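Local atomic coordinates of sulfide-quinone reductase (Aquifex aeolicus, PDB entry 3HYW), a protein that oxidises hydrogen sulfide to polysulfur and passes the electrons through a bound FAD to a membrane quinone. Residues N288-P300 against V310-V324. Numbering follows the deposited sequence.
Sequences NIFGVGVVTAIPP and VPKTGMMIEQMAMAV. With FAD (flavin-adenine dinucleotide), chain G.
Val292 straddles the flank of helix 314-332 with both its methyls. CG1, anti to the backbone N (chi1 175°), settles into a hollow floored by the Ile317 carbonyl and walled by Met320 CB and Ala321 CB; Val292 CG2 meets Val324 CG2 at 3.6 Å. About one helical turn on, Val324 CG1 pushes against Phe290 CB of strand 289-291, the edge of the five-stranded parallel sheet, the side chains sliding past each other. Gly293 is the central hollow: Ile317 CG1 fits against Gly293 CA at 3.7 Å; a CB on Gly293 would run into FAD O2P, so the bare CA admits the phosphate. Met320 runs out extended beyond CG; its SD accepts a weak bond from Gly293 N, and its CE meets Ile298 CD1 tip to tip at 3.9 Å. Lys312, bent at chi2 (94°), threads between Val294 and Ile298 and plugs the bend of 293-298. Lys312 NZ donates to Thr296 O and Val294 O, each at 2.7 Å: nearly straight on at the first, tilted from the carbonyl plane at the second. A methionine in its place would probably leave both carbonyls without their donor and the turn freer to shift. Thr296 OG1 closes the same turn on Gly293 O, and water 1 bridges Ile298 O to Val310 N. The pinned turn directs Val294 N at FAD O2P (2.9 Å, 168° at the hydrogen), while Gly314 N, at the helix start, holds flavin O2 at 2.7 Å. Packing and the buried ammonium thus probably help place Val294 N, one of several amides gripping FAD, at the phosphate.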
loop_
_atom_site.group_PDB
_atom_site.type_symbol
_atom_site.label_atom_id
_atom_site.label_comp_id
_atom_site.label_asym_id
_atom_site.label_seq_id
_atom_site.Cartn_x
_atom_site.Cartn_y
_atom_site.Cartn_z
ATOM N N ASN A 288 34.471 -8.517 -34.359
ATOM C CA ASN A 288 35.215 -7.281 -34.109
ATOM C C ASN A 288 34.311 -6.048 -33.969
ATOM O O ASN A 288 34.800 -4.916 -33.892
ATOM C CB ASN A 288 36.303 -7.068 -35.177
ATOM C CG ASN A 288 35.736 -6.797 -36.566
ATOM O OD1 ASN A 288 34.662 -7.270 -36.917
ATOM N ND2 ASN A 288 36.478 -6.040 -37.368
ATOM N N ILE A 289 32.999 -6.277 -33.935
ATOM C CA ILE A 289 32.022 -5.212 -33.679
ATOM C C ILE A 289 31.407 -5.396 -32.293
ATOM O O ILE A 289 30.961 -6.487 -31.939
ATOM C CB ILE A 289 30.901 -5.151 -34.757
ATOM C CG1 ILE A 289 31.491 -4.833 -36.141
ATOM C CG2 ILE A 289 29.837 -4.113 -34.374
ATOM C CD1 ILE A 289 30.474 -4.820 -37.277
ATOM N N PHE A 290 31.409 -4.314 -31.519
ATOM C CA PHE A 290 30.868 -4.307 -30.173
ATOM C C PHE A 290 29.855 -3.162 -30.070
ATOM O O PHE A 290 29.953 -2.163 -30.787
ATOM C CB PHE A 290 31.996 -4.133 -29.136
ATOM C CG PHE A 290 32.985 -5.273 -29.109
ATOM C CD1 PHE A 290 34.033 -5.328 -30.023
ATOM C CD2 PHE A 290 32.870 -6.289 -28.170
ATOM C CE1 PHE A 290 34.938 -6.385 -30.009
ATOM C CE2 PHE A 290 33.778 -7.345 -28.139
ATOM C CZ PHE A 290 34.808 -7.395 -29.058
ATOM N N GLY A 291 28.866 -3.324 -29.199
ATOM C CA GLY A 291 27.907 -2.253 -28.936
ATOM C C GLY A 291 27.974 -1.862 -27.473
ATOM O O GLY A 291 28.099 -2.724 -26.599
ATOM N N VAL A 292 27.897 -0.561 -27.196
ATOM C CA VAL A 292 27.927 -0.069 -25.819
ATOM C C VAL A 292 26.861 1.011 -25.671
ATOM O O VAL A 292 26.764 1.903 -26.504
ATOM C CB VAL A 292 29.322 0.513 -25.431
ATOM C CG1 VAL A 292 29.309 1.124 -24.030
ATOM C CG2 VAL A 292 30.406 -0.550 -25.509
ATOM N N GLY A 293 26.054 0.913 -24.619
ATOM C CA GLY A 293 25.073 1.944 -24.329
ATOM C C GLY A 293 23.647 1.640 -24.729
ATOM O O GLY A 293 23.259 0.480 -24.887
ATOM N N VAL A 294 22.864 2.710 -24.884
ATOM C CA VAL A 294 21.432 2.623 -25.173
ATOM C C VAL A 294 21.162 1.987 -26.536
ATOM O O VAL A 294 20.117 1.369 -26.756
ATOM C CB VAL A 294 20.778 4.040 -25.118
ATOM C CG1 VAL A 294 19.329 3.994 -25.567
ATOM C CG2 VAL A 294 20.880 4.613 -23.705
ATOM N N VAL A 295 22.117 2.134 -27.445
ATOM C CA VAL A 295 21.980 1.614 -28.801
ATOM C C VAL A 295 21.983 0.079 -28.864
ATOM O O VAL A 295 21.668 -0.497 -29.901
ATOM C CB VAL A 295 23.064 2.205 -29.745
ATOM C CG1 VAL A 295 24.417 1.513 -29.542
ATOM C CG2 VAL A 295 22.612 2.102 -31.203
ATOM N N THR A 296 22.346 -0.576 -27.763
ATOM C CA THR A 296 22.392 -2.049 -27.722
ATOM C C THR A 296 21.000 -2.677 -27.602
ATOM O O THR A 296 20.163 -2.215 -26.829
ATOM C CB THR A 296 23.315 -2.589 -26.599
ATOM O OG1 THR A 296 22.872 -2.132 -25.310
ATOM C CG2 THR A 296 24.755 -2.151 -26.841
ATOM N N ALA A 297 20.759 -3.736 -28.368
ATOM C CA ALA A 297 19.481 -4.436 -28.312
ATOM C C ALA A 297 19.452 -5.394 -27.119
ATOM O O ALA A 297 20.084 -6.455 -27.132
ATOM C CB ALA A 297 19.220 -5.181 -29.613
ATOM N N ILE A 298 18.719 -5.007 -26.081
ATOM C CA ILE A 298 18.552 -5.852 -24.906
ATOM C C ILE A 298 17.061 -6.146 -24.791
ATOM O O ILE A 298 16.259 -5.215 -24.794
ATOM C CB ILE A 298 19.071 -5.168 -23.607
ATOM C CG1 ILE A 298 20.557 -4.816 -23.717
ATOM C CG2 ILE A 298 18.860 -6.074 -22.380
ATOM C CD1 ILE A 298 21.085 -4.047 -22.509
ATOM N N PRO A 299 16.685 -7.439 -24.705
ATOM C CA PRO A 299 15.267 -7.795 -24.624
ATOM C C PRO A 299 14.622 -7.206 -23.362
ATOM O O PRO A 299 15.323 -6.962 -22.383
ATOM C CB PRO A 299 15.289 -9.329 -24.556
ATOM C CG PRO A 299 16.650 -9.719 -25.109
ATOM C CD PRO A 299 17.555 -8.631 -24.654
ATOM N N PRO A 300 13.301 -6.944 -23.393
ATOM C CA PRO A 300 12.661 -6.373 -22.205
ATOM C C PRO A 300 12.642 -7.331 -21.013
ATOM O O PRO A 300 12.603 -8.547 -21.193
ATOM C CB PRO A 300 11.238 -6.056 -22.683
ATOM C CG PRO A 300 11.008 -6.941 -23.840
ATOM C CD PRO A 300 12.348 -7.109 -24.506
ATOM N N VAL A 310 13.655 -1.892 -21.619
ATOM C CA VAL A 310 14.604 -1.866 -20.517
ATOM C C VAL A 310 15.501 -0.627 -20.601
ATOM O O VAL A 310 16.007 -0.299 -21.675
ATOM C CB VAL A 310 15.421 -3.206 -20.434
ATOM C CG1 VAL A 310 16.403 -3.338 -21.592
ATOM C CG2 VAL A 310 16.141 -3.347 -19.089
ATOM N N PRO A 311 15.650 0.104 -19.481
ATOM C CA PRO A 311 16.623 1.195 -19.433
ATOM C C PRO A 311 18.055 0.698 -19.479
ATOM O O PRO A 311 18.362 -0.375 -18.946
ATOM C CB PRO A 311 16.357 1.843 -18.067
ATOM C CG PRO A 311 15.764 0.750 -17.251
ATOM C CD PRO A 311 14.904 -0.010 -18.215
ATOM N N LYS A 312 18.915 1.491 -20.110
ATOM C CA LYS A 312 20.354 1.302 -20.037
ATOM C C LYS A 312 20.881 2.514 -19.288
ATOM O O LYS A 312 21.033 3.595 -19.858
ATOM C CB LYS A 312 20.986 1.207 -21.432
ATOM C CG LYS A 312 20.644 -0.068 -22.201
ATOM C CD LYS A 312 19.458 0.158 -23.102
ATOM C CE LYS A 312 19.307 -0.962 -24.114
ATOM N NZ LYS A 312 18.659 -0.466 -25.356
ATOM N N THR A 313 21.112 2.329 -17.995
ATOM C CA THR A 313 21.519 3.416 -17.112
ATOM C C THR A 313 23.026 3.640 -17.191
ATOM O O THR A 313 23.752 2.824 -17.763
ATOM C CB THR A 313 21.137 3.132 -15.642
ATOM O OG1 THR A 313 22.080 2.226 -15.055
ATOM C CG2 THR A 313 19.749 2.551 -15.540
ATOM N N GLY A 314 23.479 4.749 -16.606
ATOM C CA GLY A 314 24.893 5.123 -16.599
ATOM C C GLY A 314 25.818 4.035 -16.091
ATOM O O GLY A 314 26.813 3.717 -16.733
ATOM N N MET A 315 25.495 3.462 -14.935
ATOM C CA MET A 315 26.317 2.392 -14.364
ATOM C C MET A 315 26.372 1.131 -15.239
ATOM O O MET A 315 27.438 0.534 -15.393
ATOM C CB MET A 315 25.879 2.055 -12.938
ATOM C CG MET A 315 26.529 0.796 -12.391
ATOM S SD MET A 315 26.065 0.455 -10.687
ATOM C CE MET A 315 27.399 1.267 -9.845
ATOM N N MET A 316 25.232 0.738 -15.808
ATOM C CA MET A 316 25.180 -0.405 -16.729
ATOM C C MET A 316 26.107 -0.203 -17.922
ATOM O O MET A 316 26.811 -1.125 -18.330
ATOM C CB MET A 316 23.763 -0.612 -17.255
ATOM C CG MET A 316 22.738 -0.971 -16.182
ATOM S SD MET A 316 21.047 -0.884 -16.797
ATOM C CE MET A 316 21.036 -2.258 -17.946
ATOM N N ILE A 317 26.079 1.011 -18.468
ATOM C CA ILE A 317 26.845 1.389 -19.646
ATOM C C ILE A 317 28.350 1.477 -19.371
ATOM O O ILE A 317 29.159 1.083 -20.213
ATOM C CB ILE A 317 26.321 2.724 -20.226
ATOM C CG1 ILE A 317 24.889 2.539 -20.729
ATOM C CG2 ILE A 317 27.234 3.237 -21.363
ATOM C CD1 ILE A 317 24.191 3.816 -21.059
ATOM N N GLU A 318 28.722 2.005 -18.207
ATOM C CA GLU A 318 30.120 2.012 -17.779
ATOM C C GLU A 318 30.657 0.587 -17.665
ATOM O O GLU A 318 31.805 0.318 -18.020
ATOM C CB GLU A 318 30.276 2.725 -16.428
ATOM C CG GLU A 318 30.091 4.246 -16.479
ATOM C CD GLU A 318 30.294 4.892 -15.119
ATOM O OE1 GLU A 318 31.157 4.425 -14.344
ATOM O OE2 GLU A 318 29.580 5.866 -14.810
ATOM N N GLN A 319 29.822 -0.314 -17.149
ATOM C CA GLN A 319 30.152 -1.736 -17.068
ATOM C C GLN A 319 30.260 -2.401 -18.449
ATOM O O GLN A 319 31.164 -3.206 -18.661
ATOM C CB GLN A 319 29.134 -2.464 -16.191
ATOM C CG GLN A 319 29.165 -1.987 -14.739
ATOM C CD GLN A 319 28.060 -2.572 -13.902
ATOM O OE1 GLN A 319 27.139 -3.190 -14.427
ATOM N NE2 GLN A 319 28.138 -2.381 -12.585
ATOM N N MET A 320 29.339 -2.072 -19.368
ATOM C CA MET A 320 29.444 -2.485 -20.781
ATOM C C MET A 320 30.769 -2.032 -21.358
ATOM O O MET A 320 31.453 -2.801 -22.016
ATOM C CB MET A 320 28.347 -1.852 -21.634
ATOM C CG MET A 320 26.954 -2.377 -21.400
ATOM S SD MET A 320 25.787 -1.317 -22.252
ATOM C CE MET A 320 24.236 -1.884 -21.564
ATOM N N ALA A 321 31.100 -0.766 -21.122
ATOM C CA ALA A 321 32.342 -0.164 -21.607
ATOM C C ALA A 321 33.593 -0.862 -21.086
ATOM O O ALA A 321 34.525 -1.097 -21.860
ATOM C CB ALA A 321 32.380 1.324 -21.262
ATOM N N MET A 322 33.619 -1.185 -19.790
ATOM C CA MET A 322 34.752 -1.916 -19.192
ATOM C C MET A 322 34.904 -3.296 -19.821
ATOM O O MET A 322 36.012 -3.707 -20.179
ATOM C CB MET A 322 34.585 -2.102 -17.680
ATOM C CG MET A 322 34.599 -0.851 -16.844
ATOM S SD MET A 322 34.299 -1.286 -15.111
ATOM C CE MET A 322 33.332 0.137 -14.589
ATOM N N ALA A 323 33.786 -4.012 -19.934
ATOM C CA ALA A 323 33.774 -5.349 -20.530
ATOM C C ALA A 323 34.243 -5.324 -21.983
ATOM O O ALA A 323 35.075 -6.140 -22.381
ATOM C CB ALA A 323 32.388 -5.975 -20.420
ATOM N N VAL A 324 33.726 -4.376 -22.764
ATOM C CA VAL A 324 34.061 -4.282 -24.190
ATOM C C VAL A 324 35.541 -3.950 -24.409
ATOM O O VAL A 324 36.195 -4.545 -25.272
ATOM C CB VAL A 324 33.151 -3.269 -24.921
ATOM C CG1 VAL A 324 33.762 -2.838 -26.266
ATOM C CG2 VAL A 324 31.758 -3.871 -25.121
HETATM P PA FAD G . 24.692 9.242 -25.310
HETATM O O1A FAD G . 25.408 9.554 -24.021
HETATM O O2A FAD G . 23.421 9.964 -25.638
HETATM O O5B FAD G . 25.763 9.475 -26.474
HETATM C C5B FAD G . 25.544 9.146 -27.835
HETATM C C4B FAD G . 26.559 9.937 -28.646
HETATM O O4B FAD G . 26.576 9.476 -29.997
HETATM C C3B FAD G . 26.185 11.409 -28.710
HETATM O O3B FAD G . 27.377 12.190 -28.573
HETATM C C2B FAD G . 25.593 11.571 -30.096
HETATM O O2B FAD G . 25.746 12.900 -30.590
HETATM C C1B FAD G . 26.414 10.574 -30.894
HETATM N N9A FAD G . 25.784 10.096 -32.154
HETATM C C8A FAD G . 24.485 9.788 -32.359
HETATM N N7A FAD G . 24.334 9.369 -33.641
HETATM C C5A FAD G . 25.549 9.425 -34.235
HETATM C C6A FAD G . 26.015 9.131 -35.515
HETATM N N6A FAD G . 25.165 8.683 -36.468
HETATM N N1A FAD G . 27.334 9.294 -35.801
HETATM C C2A FAD G . 28.195 9.737 -34.868
HETATM N N3A FAD G . 27.771 10.030 -33.628
HETATM C C4A FAD G . 26.458 9.878 -33.289
HETATM N N1 FAD G . 21.227 7.272 -16.460
HETATM C C2 FAD G . 21.594 7.216 -15.152
HETATM O O2 FAD G . 22.274 6.257 -14.737
HETATM N N3 FAD G . 21.246 8.192 -14.278
HETATM C C4 FAD G . 20.520 9.247 -14.699
HETATM O O4 FAD G . 20.149 10.235 -13.832
HETATM C C4X FAD G . 20.131 9.324 -16.031
HETATM N N5 FAD G . 19.397 10.382 -16.446
HETATM C C5X FAD G . 19.013 10.482 -17.737
HETATM C C6 FAD G . 18.267 11.593 -18.144
HETATM C C7 FAD G . 17.850 11.717 -19.466
HETATM C C7M FAD G . 17.036 12.935 -19.862
HETATM C C8 FAD G . 18.188 10.718 -20.383
HETATM C C8M FAD G . 17.764 10.787 -21.838
HETATM C C9 FAD G . 18.930 9.610 -19.967
HETATM C C9A FAD G . 19.365 9.478 -18.638
HETATM N N10 FAD G . 20.109 8.409 -18.226
HETATM C C10 FAD G . 20.491 8.317 -16.926
HETATM C "C1'" FAD G . 20.419 7.312 -19.172
HETATM C "C2'" FAD G . 21.804 7.172 -19.771
HETATM O "O2'" FAD G . 22.800 7.230 -18.741
HETATM C "C3'" FAD G . 21.992 8.236 -20.853
HETATM O "O3'" FAD G . 20.964 8.076 -21.860
HETATM C "C4'" FAD G . 23.369 8.135 -21.496
HETATM O "O4'" FAD G . 23.633 9.371 -22.172
HETATM C "C5'" FAD G . 23.436 6.970 -22.478
HETATM O "O5'" FAD G . 24.759 6.844 -22.991
HETATM P P FAD G . 25.053 6.481 -24.534
HETATM O O1P FAD G . 26.547 6.502 -24.724
HETATM O O2P FAD G . 24.274 5.249 -24.941
HETATM O O3P FAD G . 24.371 7.675 -25.375
HETATM O O HOH W 1 13.900 -3.663 -23.990
HETATM O O HOH W 2 16.767 -3.019 -26.412
#